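PDB 4IC4: oxysterol-binding protein homolog 3 from Saccharomyces cerevisiae, which transfers sterols and other lipids between membranes through the cytosol, carrying them in a hydrophobic pocket in phosphoinositide-coupled transport, here represented by its OSBP-related domain. Local coordinates for residues I69-L74 with P119-L124; A82-K87 with V98-I103; Y109-R114 with S290-K295; Q200-L205 with E216-F221. All blocks are in the same frame, centred on the assembly; numbering follows the deposited sequence.

Overall arrangement
The four contacts all belong to the OSBP-related domain, a beta-barrel with helices and long loops packed on it. Contacts 2 and 4 are buried: the first is an apolar helix pair without hydrogen bonds, the second a strand pair held by backbone bonds, waters and a proline CH-pi contact on a phenylalanine ring. They touch where A102 and I103 meet the F221 ring. Contact 1 is partly buried and mixes two backbone bonds with proline packing; it lies closest to the phosphoinositide site. Contact 3 joins two loops at the surface by van der Waals contact, with hydrogen bonds confined to each loop. Its R114 packs on I69 and L74 of contact 1, linking the two.

Contact 1 of 4, residues I69-L74 with P119-L124; sequences ISILQL and PFNPLL
S70 and F120 pair as a short parallel bridge, a partly buried contact that ties the start of helix 71-76 to the end of strand 118-120. F120 N donates to I69 O at 2.8 Å, while F120 O takes a weak, bent bond from I71 N. Two prolines pack against the first turn. P119 packs slantwise against L74, its CG 3.6 Å from L74 CD2; P122 is roughly perpendicular to I71, with P122 CD 3.6 Å from I71 CB, and its CG reaches L72 CG at 3.9 Å. I71 holds CG1 anti to its own carbonyl carbon (chi1 -63°) and runs extended from there, which brings CD1 alongside N121, 3.5 Å from N121 OD1. F151 of strand 150-157 packs against I71, L72 and P122 together. The helix start is fixed from within as well: S70 N donates to Q73 OE1 at 2.8 Å, and Q73 N returns a weak bond to S70 OG, which also bonds S321 OG. K118, next to P119, and E346, near N121, bind phosphatidylinositol 4-phosphate. The arrangement is thus a capping box with a one-pair parallel bridge, beside the phosphoinositide site of the OSBP-related domain.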
loop_
_atom_site.group_PDB
_atom_site.type_symbol
_atom_site.label_atom_id
_atom_site.label_comp_id
_atom_site.label_asym_id
_atom_site.label_seq_id
_atom_site.Cartn_x
_atom_site.Cartn_y
_atom_site.Cartn_z
ATOM N N ILE A 69 -4.152 6.627 8.718
ATOM C CA ILE A 69 -3.132 6.724 7.667
ATOM C C ILE A 69 -3.847 7.049 6.358
ATOM O O ILE A 69 -5.063 6.870 6.248
ATOM C CB ILE A 69 -2.301 5.414 7.455
ATOM C CG1 ILE A 69 -3.215 4.251 7.070
ATOM C CG2 ILE A 69 -1.459 5.112 8.687
ATOM C CD1 ILE A 69 -2.443 3.046 6.558
ATOM N N SER A 70 -3.102 7.553 5.377
ATOM C CA SER A 70 -3.681 7.878 4.074
ATOM C C SER A 70 -3.480 6.693 3.134
ATOM O O SER A 70 -2.729 5.767 3.446
ATOM C CB SER A 70 -3.007 9.114 3.473
ATOM O OG SER A 70 -1.702 8.800 3.011
ATOM N N ILE A 71 -4.137 6.720 1.978
ATOM C CA ILE A 71 -3.980 5.614 1.035
ATOM C C ILE A 71 -2.532 5.523 0.550
ATOM O O ILE A 71 -2.036 4.434 0.268
ATOM C CB ILE A 71 -4.921 5.761 -0.179
ATOM C CG1 ILE A 71 -6.375 5.707 0.293
ATOM C CG2 ILE A 71 -4.652 4.640 -1.190
ATOM C CD1 ILE A 71 -7.390 5.852 -0.824
ATOM N N LEU A 72 -1.849 6.661 0.454
ATOM C CA LEU A 72 -0.453 6.639 0.027
ATOM C C LEU A 72 0.358 5.833 1.038
ATOM O O LEU A 72 1.248 5.066 0.666
ATOM C CB LEU A 72 0.110 8.059 -0.065
ATOM C CG LEU A 72 -0.505 8.976 -1.126
ATOM C CD1 LEU A 72 0.066 10.385 -0.974
ATOM C CD2 LEU A 72 -0.218 8.426 -2.514
ATOM N N GLN A 73 0.046 6.009 2.319
ATOM C CA GLN A 73 0.743 5.276 3.367
ATOM C C GLN A 73 0.377 3.786 3.315
ATOM O O GLN A 73 1.242 2.921 3.475
ATOM C CB GLN A 73 0.421 5.900 4.734
ATOM C CG GLN A 73 1.036 7.298 4.866
ATOM C CD GLN A 73 0.590 8.056 6.100
ATOM O OE1 GLN A 73 -0.606 8.199 6.364
ATOM N NE2 GLN A 73 1.557 8.570 6.857
ATOM N N LEU A 74 -0.896 3.482 3.067
ATOM C CA LEU A 74 -1.333 2.090 2.972
ATOM C C LEU A 74 -0.582 1.352 1.867
ATOM O O LEU A 74 -0.048 0.264 2.083
ATOM C CB LEU A 74 -2.832 2.009 2.672
ATOM C CG LEU A 74 -3.298 0.601 2.276
ATOM C CD1 LEU A 74 -3.198 -0.321 3.476
ATOM C CD2 LEU A 74 -4.729 0.643 1.759
ATOM N N PRO A 119 -8.232 3.643 4.932
ATOM C CA PRO A 119 -7.361 4.816 5.059
ATOM C C PRO A 119 -8.051 6.082 4.564
ATOM O O PRO A 119 -9.051 6.018 3.850
ATOM C CB PRO A 119 -6.165 4.463 4.173
ATOM C CG PRO A 119 -6.157 2.960 4.172
ATOM C CD PRO A 119 -7.626 2.626 4.058
ATOM N N PHE A 120 -7.518 7.233 4.961
ATOM C CA PHE A 120 -8.049 8.514 4.505
ATOM C C PHE A 120 -7.734 8.656 3.020
ATOM O O PHE A 120 -6.663 8.235 2.563
ATOM C CB PHE A 120 -7.355 9.674 5.213
ATOM C CG PHE A 120 -7.844 9.937 6.606
ATOM C CD1 PHE A 120 -8.553 11.101 6.892
ATOM C CD2 PHE A 120 -7.542 9.065 7.643
ATOM C CE1 PHE A 120 -8.950 11.394 8.192
ATOM C CE2 PHE A 120 -7.932 9.349 8.947
ATOM C CZ PHE A 120 -8.637 10.520 9.223
ATOM N N ASN A 121 -8.654 9.247 2.266
ATOM C CA ASN A 121 -8.415 9.486 0.848
ATOM C C ASN A 121 -7.433 10.651 0.760
ATOM O O ASN A 121 -7.675 11.720 1.315
ATOM C CB ASN A 121 -9.709 9.879 0.132
ATOM C CG ASN A 121 -10.710 8.751 0.080
ATOM O OD1 ASN A 121 -10.406 7.662 -0.399
ATOM N ND2 ASN A 121 -11.919 9.008 0.569
ATOM N N PRO A 122 -6.302 10.458 0.073
ATOM C CA PRO A 122 -5.354 11.569 -0.025
ATOM C C PRO A 122 -5.947 12.697 -0.863
ATOM O O PRO A 122 -6.885 12.491 -1.633
ATOM C CB PRO A 122 -4.148 10.941 -0.720
ATOM C CG PRO A 122 -4.271 9.479 -0.401
ATOM C CD PRO A 122 -5.749 9.233 -0.526
ATOM N N LEU A 123 -5.397 13.890 -0.703
ATOM C CA LEU A 123 -5.842 15.027 -1.487
ATOM C C LEU A 123 -5.019 15.014 -2.771
ATOM O O LEU A 123 -3.926 14.453 -2.805
ATOM C CB LEU A 123 -5.562 16.329 -0.737
ATOM C CG LEU A 123 -6.228 16.457 0.631
ATOM C CD1 LEU A 123 -5.730 17.721 1.320
ATOM C CD2 LEU A 123 -7.745 16.484 0.466
ATOM N N LEU A 124 -5.548 15.597 -3.838
ATOM C CA LEU A 124 -4.776 15.672 -5.063
ATOM C C LEU A 124 -3.499 16.450 -4.711
ATOM O O LEU A 124 -3.557 17.486 -4.045
ATOM C CB LEU A 124 -5.564 16.413 -6.145
ATOM C CG LEU A 124 -4.837 16.673 -7.464
ATOM C CD1 LEU A 124 -4.447 15.362 -8.131
ATOM C CD2 LEU A 124 -5.760 17.469 -8.372
#

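Contact 2 of 4, residues A82-K87 with V98-I103; sequences APLLTK and VSAFAI
The F101 ring has L85 over one face: L85 CD1 sits above the ring centre, 3.8 Å from the centroid and 12° off the normal, a CH-pi contact, while L85 CD2 lies over the root of the ring, 3.6 Å from F101 CG. A82 CA and L84 CB approach the ring obliquely, and beyond the two segments W198 and T78 pack on the same side chain. This is the core of an antiparallel helical hairpin: the axes of 83-87 and 98-103 pass 8.6 Å apart with their directions 169° apart. F101 carries CG anti to its backbone N (chi1 176°), which throws the ring across to the other helix, where the two methyls of L85 lie along one face, CD2 near CG and CD1 over the centre toward CZ. L84 CD1 turns to the backbone, 3.6 Å from F101 N, and meets A100 CB at 4.0 Å. No hydrogen bond crosses between the two segments; the contact is side-chain packing. Helix 94-104 also faces the barrel: V98 and A102 pack on strands 195-199 and 214-225, and S99 OG bonds S231 OG. Where the two helices face each other directly, L84 CB and F101 CB stand 4.1 Å apart.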
loop_
_atom_site.group_PDB
_atom_site.type_symbol
_atom_site.label_atom_id
_atom_site.label_comp_id
_atom_site.label_asym_id
_atom_site.label_seq_id
_atom_site.Cartn_x
_atom_site.Cartn_y
_atom_site.Cartn_z
ATOM N N ALA A 82 10.628 -5.285 1.993
ATOM C CA ALA A 82 11.550 -4.911 0.929
ATOM C C ALA A 82 12.846 -5.731 0.925
ATOM O O ALA A 82 13.440 -5.935 -0.136
ATOM C CB ALA A 82 11.882 -3.425 1.033
ATOM N N PRO A 83 13.321 -6.185 2.105
ATOM C CA PRO A 83 14.560 -6.975 2.094
ATOM C C PRO A 83 14.473 -8.212 1.195
ATOM O O PRO A 83 15.495 -8.761 0.785
ATOM C CB PRO A 83 14.759 -7.322 3.566
ATOM C CG PRO A 83 14.243 -6.089 4.248
ATOM C CD PRO A 83 12.969 -5.789 3.483
ATOM N N LEU A 84 13.255 -8.656 0.895
ATOM C CA LEU A 84 13.076 -9.805 0.010
ATOM C C LEU A 84 13.596 -9.459 -1.383
ATOM O O LEU A 84 14.144 -10.312 -2.086
ATOM C CB LEU A 84 11.596 -10.184 -0.090
ATOM C CG LEU A 84 10.985 -10.918 1.107
ATOM C CD1 LEU A 84 9.482 -11.006 0.937
ATOM C CD2 LEU A 84 11.590 -12.312 1.222
ATOM N N LEU A 85 13.412 -8.206 -1.786
ATOM C CA LEU A 85 13.883 -7.765 -3.095
ATOM C C LEU A 85 15.403 -7.730 -3.105
ATOM O O LEU A 85 16.043 -8.139 -4.079
ATOM C CB LEU A 85 13.324 -6.380 -3.427
ATOM C CG LEU A 85 11.796 -6.319 -3.513
ATOM C CD1 LEU A 85 11.354 -4.902 -3.844
ATOM C CD2 LEU A 85 11.303 -7.308 -4.565
ATOM N N THR A 86 15.982 -7.245 -2.012
ATOM C CA THR A 86 17.428 -7.177 -1.899
ATOM C C THR A 86 17.995 -8.597 -1.951
ATOM O O THR A 86 18.979 -8.853 -2.644
ATOM C CB THR A 86 17.836 -6.479 -0.592
ATOM O OG1 THR A 86 17.306 -5.147 -0.591
ATOM C CG2 THR A 86 19.359 -6.422 -0.465
ATOM N N LYS A 87 17.356 -9.523 -1.240
ATOM C CA LYS A 87 17.816 -10.910 -1.236
ATOM C C LYS A 87 17.678 -11.510 -2.631
ATOM O O LYS A 87 18.508 -12.317 -3.059
ATOM C CB LYS A 87 17.009 -11.742 -0.237
ATOM C CG LYS A 87 17.435 -13.201 -0.173
ATOM C CD LYS A 87 16.656 -13.995 0.870
ATOM C CE LYS A 87 16.970 -13.547 2.289
ATOM N NZ LYS A 87 16.486 -12.170 2.570
ATOM N N VAL A 98 10.941 -12.637 -5.429
ATOM C CA VAL A 98 10.090 -11.563 -5.931
ATOM C C VAL A 98 8.642 -12.005 -5.715
ATOM O O VAL A 98 7.781 -11.198 -5.367
ATOM C CB VAL A 98 10.342 -11.289 -7.432
ATOM C CG1 VAL A 98 9.332 -10.278 -7.959
ATOM C CG2 VAL A 98 11.751 -10.757 -7.630
ATOM N N SER A 99 8.376 -13.296 -5.902
ATOM C CA SER A 99 7.030 -13.820 -5.701
ATOM C C SER A 99 6.631 -13.674 -4.232
ATOM O O SER A 99 5.506 -13.286 -3.918
ATOM C CB SER A 99 6.962 -15.290 -6.114
ATOM O OG SER A 99 7.183 -15.430 -7.507
ATOM N N ALA A 100 7.556 -13.989 -3.332
ATOM C CA ALA A 100 7.286 -13.865 -1.902
ATOM C C ALA A 100 6.958 -12.404 -1.602
ATOM O O ALA A 100 6.023 -12.101 -0.856
ATOM C CB ALA A 100 8.509 -14.308 -1.094
ATOM N N PHE A 101 7.735 -11.500 -2.185
ATOM C CA PHE A 101 7.510 -10.074 -1.980
ATOM C C PHE A 101 6.126 -9.669 -2.476
ATOM O O PHE A 101 5.401 -8.951 -1.792
ATOM C CB PHE A 101 8.571 -9.253 -2.716
ATOM C CG PHE A 101 8.350 -7.767 -2.630
ATOM C CD1 PHE A 101 8.665 -7.071 -1.465
ATOM C CD2 PHE A 101 7.793 -7.073 -3.697
ATOM C CE1 PHE A 101 8.425 -5.699 -1.368
ATOM C CE2 PHE A 101 7.548 -5.698 -3.609
ATOM C CZ PHE A 101 7.867 -5.011 -2.439
ATOM N N ALA A 102 5.759 -10.143 -3.664
ATOM C CA ALA A 102 4.470 -9.812 -4.262
ATOM C C ALA A 102 3.270 -10.224 -3.416
ATOM O O ALA A 102 2.247 -9.542 -3.401
ATOM C CB ALA A 102 4.366 -10.441 -5.647
ATOM N N ILE A 103 3.400 -11.345 -2.716
ATOM C CA ILE A 103 2.327 -11.858 -1.875
ATOM C C ILE A 103 2.344 -11.274 -0.460
ATOM O O ILE A 103 1.295 -11.130 0.172
ATOM C CB ILE A 103 2.432 -13.399 -1.756
ATOM C CG1 ILE A 103 2.238 -14.041 -3.131
ATOM C CG2 ILE A 103 1.404 -13.925 -0.763
ATOM C CD1 ILE A 103 2.556 -15.527 -3.165
#

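Contact 3 of 4, residues Y109-R114 with S290-K295; sequences YRDKTR and SNPKKK
D111 lays one carboxylate oxygen against the ring of P292: D111 OD2 is 3.4 Å from P292 CB and nearly as close to P292 CG, the two side chains roughly perpendicular. Beside it T113 meets K293, with T113 CG2 3.6 Å from K293 O and T113 OG1 3.7 Å from K293 CA. No hydrogen bond passes between the loops; the touch is van der Waals packing at the surface, and the extended K293 chain leads away from it. D111 OD1 accepts from T113 N at 2.8 Å on its anti side and from T113 OG1 at 2.7 Å on its syn side, both somewhat out of the carboxylate plane. With CG trans to the backbone N (chi1 -176°) and these two donors on OD1, the carboxylate's rotation is probably held, with OD2 facing the proline. In the partner loop K295 NZ folds back onto S290 O at 3.0 Å. Further out, R114 makes salt bridges to E67 and E77, and R110 O accepts from R244, tying the first loop into the domain. The pattern is an Asx turn leading into a 3-10 turn, packed against a second 3-10 turn that begins at proline.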
loop_
_atom_site.group_PDB
_atom_site.type_symbol
_atom_site.label_atom_id
_atom_site.label_comp_id
_atom_site.label_asym_id
_atom_site.label_seq_id
_atom_site.Cartn_x
_atom_site.Cartn_y
_atom_site.Cartn_z
ATOM N N TYR A 109 -3.453 -7.862 6.629
ATOM C CA TYR A 109 -4.847 -8.139 6.948
ATOM C C TYR A 109 -5.009 -9.414 7.768
ATOM O O TYR A 109 -6.125 -9.909 7.925
ATOM C CB TYR A 109 -5.660 -8.249 5.658
ATOM C CG TYR A 109 -5.635 -6.984 4.836
ATOM C CD1 TYR A 109 -6.188 -5.807 5.330
ATOM C CD2 TYR A 109 -5.025 -6.953 3.580
ATOM C CE1 TYR A 109 -6.136 -4.622 4.604
ATOM C CE2 TYR A 109 -4.964 -5.768 2.839
ATOM C CZ TYR A 109 -5.523 -4.607 3.365
ATOM O OH TYR A 109 -5.462 -3.420 2.672
ATOM N N ARG A 110 -3.910 -9.940 8.302
ATOM C CA ARG A 110 -4.004 -11.165 9.088
ATOM C C ARG A 110 -4.870 -10.971 10.324
ATOM O O ARG A 110 -5.623 -11.872 10.701
ATOM C CB ARG A 110 -2.612 -11.708 9.449
ATOM C CG ARG A 110 -1.679 -10.811 10.249
ATOM C CD ARG A 110 -0.324 -11.516 10.280
ATOM N NE ARG A 110 0.738 -10.894 11.069
ATOM C CZ ARG A 110 1.448 -9.834 10.692
ATOM N NH1 ARG A 110 1.205 -9.236 9.534
ATOM N NH2 ARG A 110 2.453 -9.412 11.449
ATOM N N ASP A 111 -4.762 -9.811 10.965
ATOM C CA ASP A 111 -5.616 -9.527 12.112
ATOM C C ASP A 111 -6.845 -8.885 11.479
ATOM O O ASP A 111 -6.772 -7.777 10.937
ATOM C CB ASP A 111 -4.963 -8.537 13.077
ATOM C CG ASP A 111 -5.804 -8.302 14.321
ATOM O OD1 ASP A 111 -7.038 -8.177 14.180
ATOM O OD2 ASP A 111 -5.236 -8.238 15.434
ATOM N N LYS A 112 -7.967 -9.594 11.533
ATOM C CA LYS A 112 -9.213 -9.122 10.946
ATOM C C LYS A 112 -9.609 -7.704 11.339
ATOM O O LYS A 112 -10.384 -7.057 10.634
ATOM C CB LYS A 112 -10.347 -10.091 11.295
ATOM C CG LYS A 112 -10.182 -11.462 10.662
ATOM C CD LYS A 112 -11.296 -12.414 11.073
ATOM C CE LYS A 112 -11.124 -13.772 10.410
ATOM N NZ LYS A 112 -12.164 -14.747 10.843
ATOM N N THR A 113 -9.081 -7.218 12.455
ATOM C CA THR A 113 -9.405 -5.870 12.905
ATOM C C THR A 113 -9.057 -4.843 11.821
ATOM O O THR A 113 -9.761 -3.848 11.646
ATOM C CB THR A 113 -8.640 -5.518 14.200
ATOM O OG1 THR A 113 -8.897 -6.520 15.194
ATOM C CG2 THR A 113 -9.082 -4.160 14.736
ATOM N N ARG A 114 -7.980 -5.100 11.084
ATOM C CA ARG A 114 -7.530 -4.186 10.034
ATOM C C ARG A 114 -8.564 -3.983 8.927
ATOM O O ARG A 114 -8.567 -2.950 8.254
ATOM C CB ARG A 114 -6.215 -4.700 9.419
ATOM C CG ARG A 114 -5.507 -3.710 8.485
ATOM C CD ARG A 114 -4.911 -2.541 9.266
ATOM N NE ARG A 114 -4.527 -1.430 8.393
ATOM C CZ ARG A 114 -3.346 -1.296 7.793
ATOM N NH1 ARG A 114 -2.388 -2.198 7.957
ATOM N NH2 ARG A 114 -3.125 -0.241 7.019
ATOM N N SER A 290 1.342 -4.023 19.953
ATOM C CA SER A 290 0.790 -4.694 21.121
ATOM C C SER A 290 -0.716 -4.445 21.174
ATOM O O SER A 290 -1.185 -3.362 20.800
ATOM C CB SER A 290 1.453 -4.163 22.392
ATOM O OG SER A 290 1.243 -2.770 22.535
ATOM N N ASN A 291 -1.470 -5.442 21.628
ATOM C CA ASN A 291 -2.924 -5.332 21.734
ATOM C C ASN A 291 -3.505 -4.776 20.436
ATOM O O ASN A 291 -4.223 -3.775 20.444
ATOM C CB ASN A 291 -3.282 -4.406 22.898
ATOM C CG ASN A 291 -2.654 -4.850 24.201
ATOM O OD1 ASN A 291 -2.023 -4.058 24.902
ATOM N ND2 ASN A 291 -2.821 -6.124 24.532
ATOM N N PRO A 292 -3.214 -5.434 19.306
ATOM C CA PRO A 292 -3.684 -5.022 17.979
ATOM C C PRO A 292 -5.186 -4.850 17.788
ATOM O O PRO A 292 -5.617 -4.064 16.946
ATOM C CB PRO A 292 -3.103 -6.093 17.060
ATOM C CG PRO A 292 -3.057 -7.306 17.948
ATOM C CD PRO A 292 -2.514 -6.731 19.226
ATOM N N LYS A 293 -5.984 -5.576 18.562
ATOM C CA LYS A 293 -7.431 -5.475 18.437
ATOM C C LYS A 293 -7.897 -4.063 18.765
ATOM O O LYS A 293 -8.907 -3.593 18.240
ATOM C CB LYS A 293 -8.116 -6.476 19.372
ATOM C CG LYS A 293 -9.626 -6.498 19.239
ATOM C CD LYS A 293 -10.247 -7.590 20.099
ATOM C CE LYS A 293 -11.748 -7.670 19.875
ATOM N NZ LYS A 293 -12.368 -8.780 20.648
ATOM N N LYS A 294 -7.141 -3.386 19.622
ATOM C CA LYS A 294 -7.484 -2.033 20.039
ATOM C C LYS A 294 -6.749 -0.978 19.225
ATOM O O LYS A 294 -6.925 0.218 19.455
ATOM C CB LYS A 294 -7.147 -1.844 21.517
ATOM C CG LYS A 294 -7.828 -2.843 22.441
ATOM C CD LYS A 294 -7.419 -2.618 23.884
ATOM C CE LYS A 294 -8.105 -3.609 24.808
ATOM N NZ LYS A 294 -9.588 -3.510 24.710
ATOM N N LYS A 295 -5.931 -1.424 18.275
ATOM C CA LYS A 295 -5.155 -0.507 17.453
ATOM C C LYS A 295 -5.245 -0.773 15.949
ATOM O O LYS A 295 -4.227 -0.795 15.251
ATOM C CB LYS A 295 -3.692 -0.536 17.903
ATOM C CG LYS A 295 -3.496 -0.190 19.373
ATOM C CD LYS A 295 -2.039 -0.321 19.790
ATOM C CE LYS A 295 -1.879 -0.133 21.291
ATOM N NZ LYS A 295 -2.693 -1.119 22.047
#

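Contact 4 of 4, residues Q200-L205 with E216-F221; sequences QPTTIL and EPVNEF
P201, V218 and I204 bury the most surface in this contact, the antiparallel beta hairpin of strands 203-206 and 214-225 together with the chain leading into it. P201 packs over one face of the F221 ring: its CD stands over the ring centre, 3.9 Å from the centroid, a CH-pi contact, and its CB comes to 3.5 Å from F221 CD2. F221 has CG between its backbone N and carbonyl carbon (chi1 83°), which keeps the ring alongside the proline; F235 of strand 230-235 packs on both. V218 reaches across with each methyl. Its CG1 meets I204 CG1 at 3.6 Å, the side chains crossing at about a right angle, and its CG2 meets T202 CG2 at 3.8 Å. I204 is also stitched to E216 as a hydrogen-bonded pair, I204 N to E216 O and E216 N to I204 O; next to it T203 faces P217 in a non-hydrogen-bonded pair. E216 extends its carboxylate to K206 and to the backbone N of S245. V218 N adds a bond to T202 O at 3.0 Å. Beyond that the strand is interrupted at N219, and water takes over: one water accepts from T202 N and donates to V218 O and E220 O. T202 OG1 hydrogen-bonds N180 ND2, and a second water, 2.9 Å from T202 OG1, donates to N219 OD1.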
loop_
_atom_site.group_PDB
_atom_site.type_symbol
_atom_site.label_atom_id
_atom_site.label_comp_id
_atom_site.label_asym_id
_atom_site.label_seq_id
_atom_site.Cartn_x
_atom_site.Cartn_y
_atom_site.Cartn_z
ATOM N N GLN A 200 -1.279 -6.658 -8.507
ATOM C CA GLN A 200 -1.640 -7.236 -7.221
ATOM C C GLN A 200 -2.910 -8.068 -7.334
ATOM O O GLN A 200 -3.831 -7.720 -8.069
ATOM C CB GLN A 200 -1.791 -6.141 -6.161
ATOM C CG GLN A 200 -0.439 -5.642 -5.669
ATOM C CD GLN A 200 -0.528 -4.712 -4.476
ATOM O OE1 GLN A 200 0.483 -4.433 -3.826
ATOM N NE2 GLN A 200 -1.726 -4.224 -4.186
ATOM N N PRO A 201 -2.968 -9.190 -6.607
ATOM C CA PRO A 201 -4.140 -10.067 -6.646
ATOM C C PRO A 201 -5.414 -9.429 -6.117
ATOM O O PRO A 201 -5.378 -8.480 -5.335
ATOM C CB PRO A 201 -3.704 -11.259 -5.804
ATOM C CG PRO A 201 -2.820 -10.626 -4.787
ATOM C CD PRO A 201 -1.985 -9.678 -5.625
ATOM N N THR A 202 -6.541 -9.973 -6.560
ATOM C CA THR A 202 -7.850 -9.507 -6.143
ATOM C C THR A 202 -8.104 -9.997 -4.724
ATOM O O THR A 202 -7.709 -11.107 -4.368
ATOM C CB THR A 202 -8.956 -10.091 -7.051
ATOM O OG1 THR A 202 -8.703 -9.724 -8.414
ATOM C CG2 THR A 202 -10.323 -9.582 -6.628
ATOM N N THR A 203 -8.743 -9.164 -3.913
ATOM C CA THR A 203 -9.084 -9.548 -2.550
ATOM C C THR A 203 -10.578 -9.313 -2.380
ATOM O O THR A 203 -11.182 -8.557 -3.140
ATOM C CB THR A 203 -8.317 -8.721 -1.494
ATOM O OG1 THR A 203 -8.569 -7.325 -1.693
ATOM C CG2 THR A 203 -6.825 -8.994 -1.590
ATOM N N ILE A 204 -11.171 -9.965 -1.389
ATOM C CA ILE A 204 -12.598 -9.819 -1.135
ATOM C C ILE A 204 -12.867 -9.535 0.337
ATOM O O ILE A 204 -12.287 -10.170 1.216
ATOM C CB ILE A 204 -13.372 -11.101 -1.529
ATOM C CG1 ILE A 204 -13.090 -11.463 -2.991
ATOM C CG2 ILE A 204 -14.863 -10.897 -1.305
ATOM C CD1 ILE A 204 -13.598 -10.451 -3.997
ATOM N N LEU A 205 -13.746 -8.571 0.596
ATOM C CA LEU A 205 -14.119 -8.213 1.961
ATOM C C LEU A 205 -15.434 -8.932 2.261
ATOM O O LEU A 205 -16.445 -8.671 1.611
ATOM C CB LEU A 205 -14.309 -6.696 2.077
ATOM C CG LEU A 205 -14.741 -6.127 3.431
ATOM C CD1 LEU A 205 -13.742 -6.521 4.508
ATOM C CD2 LEU A 205 -14.846 -4.612 3.328
ATOM N N GLU A 216 -9.788 -11.708 2.262
ATOM C CA GLU A 216 -9.022 -12.854 1.797
ATOM C C GLU A 216 -8.763 -12.711 0.302
ATOM O O GLU A 216 -9.589 -12.169 -0.439
ATOM C CB GLU A 216 -9.781 -14.159 2.077
ATOM C CG GLU A 216 -10.991 -14.396 1.186
ATOM C CD GLU A 216 -11.745 -15.669 1.538
ATOM O OE1 GLU A 216 -12.548 -16.132 0.700
ATOM O OE2 GLU A 216 -11.546 -16.201 2.652
ATOM N N PRO A 217 -7.592 -13.170 -0.163
ATOM C CA PRO A 217 -7.269 -13.081 -1.586
ATOM C C PRO A 217 -8.045 -14.163 -2.325
ATOM O O PRO A 217 -8.420 -15.178 -1.734
ATOM C CB PRO A 217 -5.763 -13.325 -1.611
ATOM C CG PRO A 217 -5.576 -14.288 -0.487
ATOM C CD PRO A 217 -6.455 -13.711 0.603
ATOM N N VAL A 218 -8.289 -13.946 -3.611
ATOM C CA VAL A 218 -9.021 -14.919 -4.413
ATOM C C VAL A 218 -8.382 -15.104 -5.780
ATOM O O VAL A 218 -7.526 -14.321 -6.194
ATOM C CB VAL A 218 -10.497 -14.495 -4.619
ATOM C CG1 VAL A 218 -11.223 -14.470 -3.286
ATOM C CG2 VAL A 218 -10.561 -13.128 -5.290
ATOM N N ASN A 219 -8.804 -16.156 -6.473
ATOM C CA ASN A 219 -8.300 -16.456 -7.803
ATOM C C ASN A 219 -6.791 -16.668 -7.826
ATOM O O ASN A 219 -6.240 -17.346 -6.962
ATOM C CB ASN A 219 -8.701 -15.336 -8.770
ATOM C CG ASN A 219 -10.204 -15.261 -8.984
ATOM O OD1 ASN A 219 -10.719 -14.279 -9.519
ATOM N ND2 ASN A 219 -10.912 -16.307 -8.574
ATOM N N GLU A 220 -6.125 -16.077 -8.811
ATOM C CA GLU A 220 -4.685 -16.235 -8.962
ATOM C C GLU A 220 -4.072 -15.017 -9.643
ATOM O O GLU A 220 -4.784 -14.108 -10.068
ATOM C CB GLU A 220 -4.407 -17.469 -9.819
ATOM C CG GLU A 220 -4.881 -17.306 -11.260
ATOM C CD GLU A 220 -5.530 -18.558 -11.820
ATOM O OE1 GLU A 220 -4.859 -19.609 -11.881
ATOM O OE2 GLU A 220 -6.719 -18.489 -12.200
ATOM N N PHE A 221 -2.747 -15.008 -9.739
ATOM C CA PHE A 221 -2.029 -13.933 -10.414
ATOM C C PHE A 221 -0.619 -14.421 -10.720
ATOM O O PHE A 221 -0.142 -15.381 -10.109
ATOM C CB PHE A 221 -2.020 -12.645 -9.568
ATOM C CG PHE A 221 -0.954 -12.593 -8.510
ATOM C CD1 PHE A 221 0.222 -11.879 -8.730
ATOM C CD2 PHE A 221 -1.144 -13.211 -7.280
ATOM C CE1 PHE A 221 1.191 -11.774 -7.734
ATOM C CE2 PHE A 221 -0.181 -13.114 -6.276
ATOM C CZ PHE A 221 0.989 -12.395 -6.501
HETATM O O HOH W 1 -6.000 -12.627 -7.785
HETATM O O HOH W 2 -10.414 -11.408 -9.962
#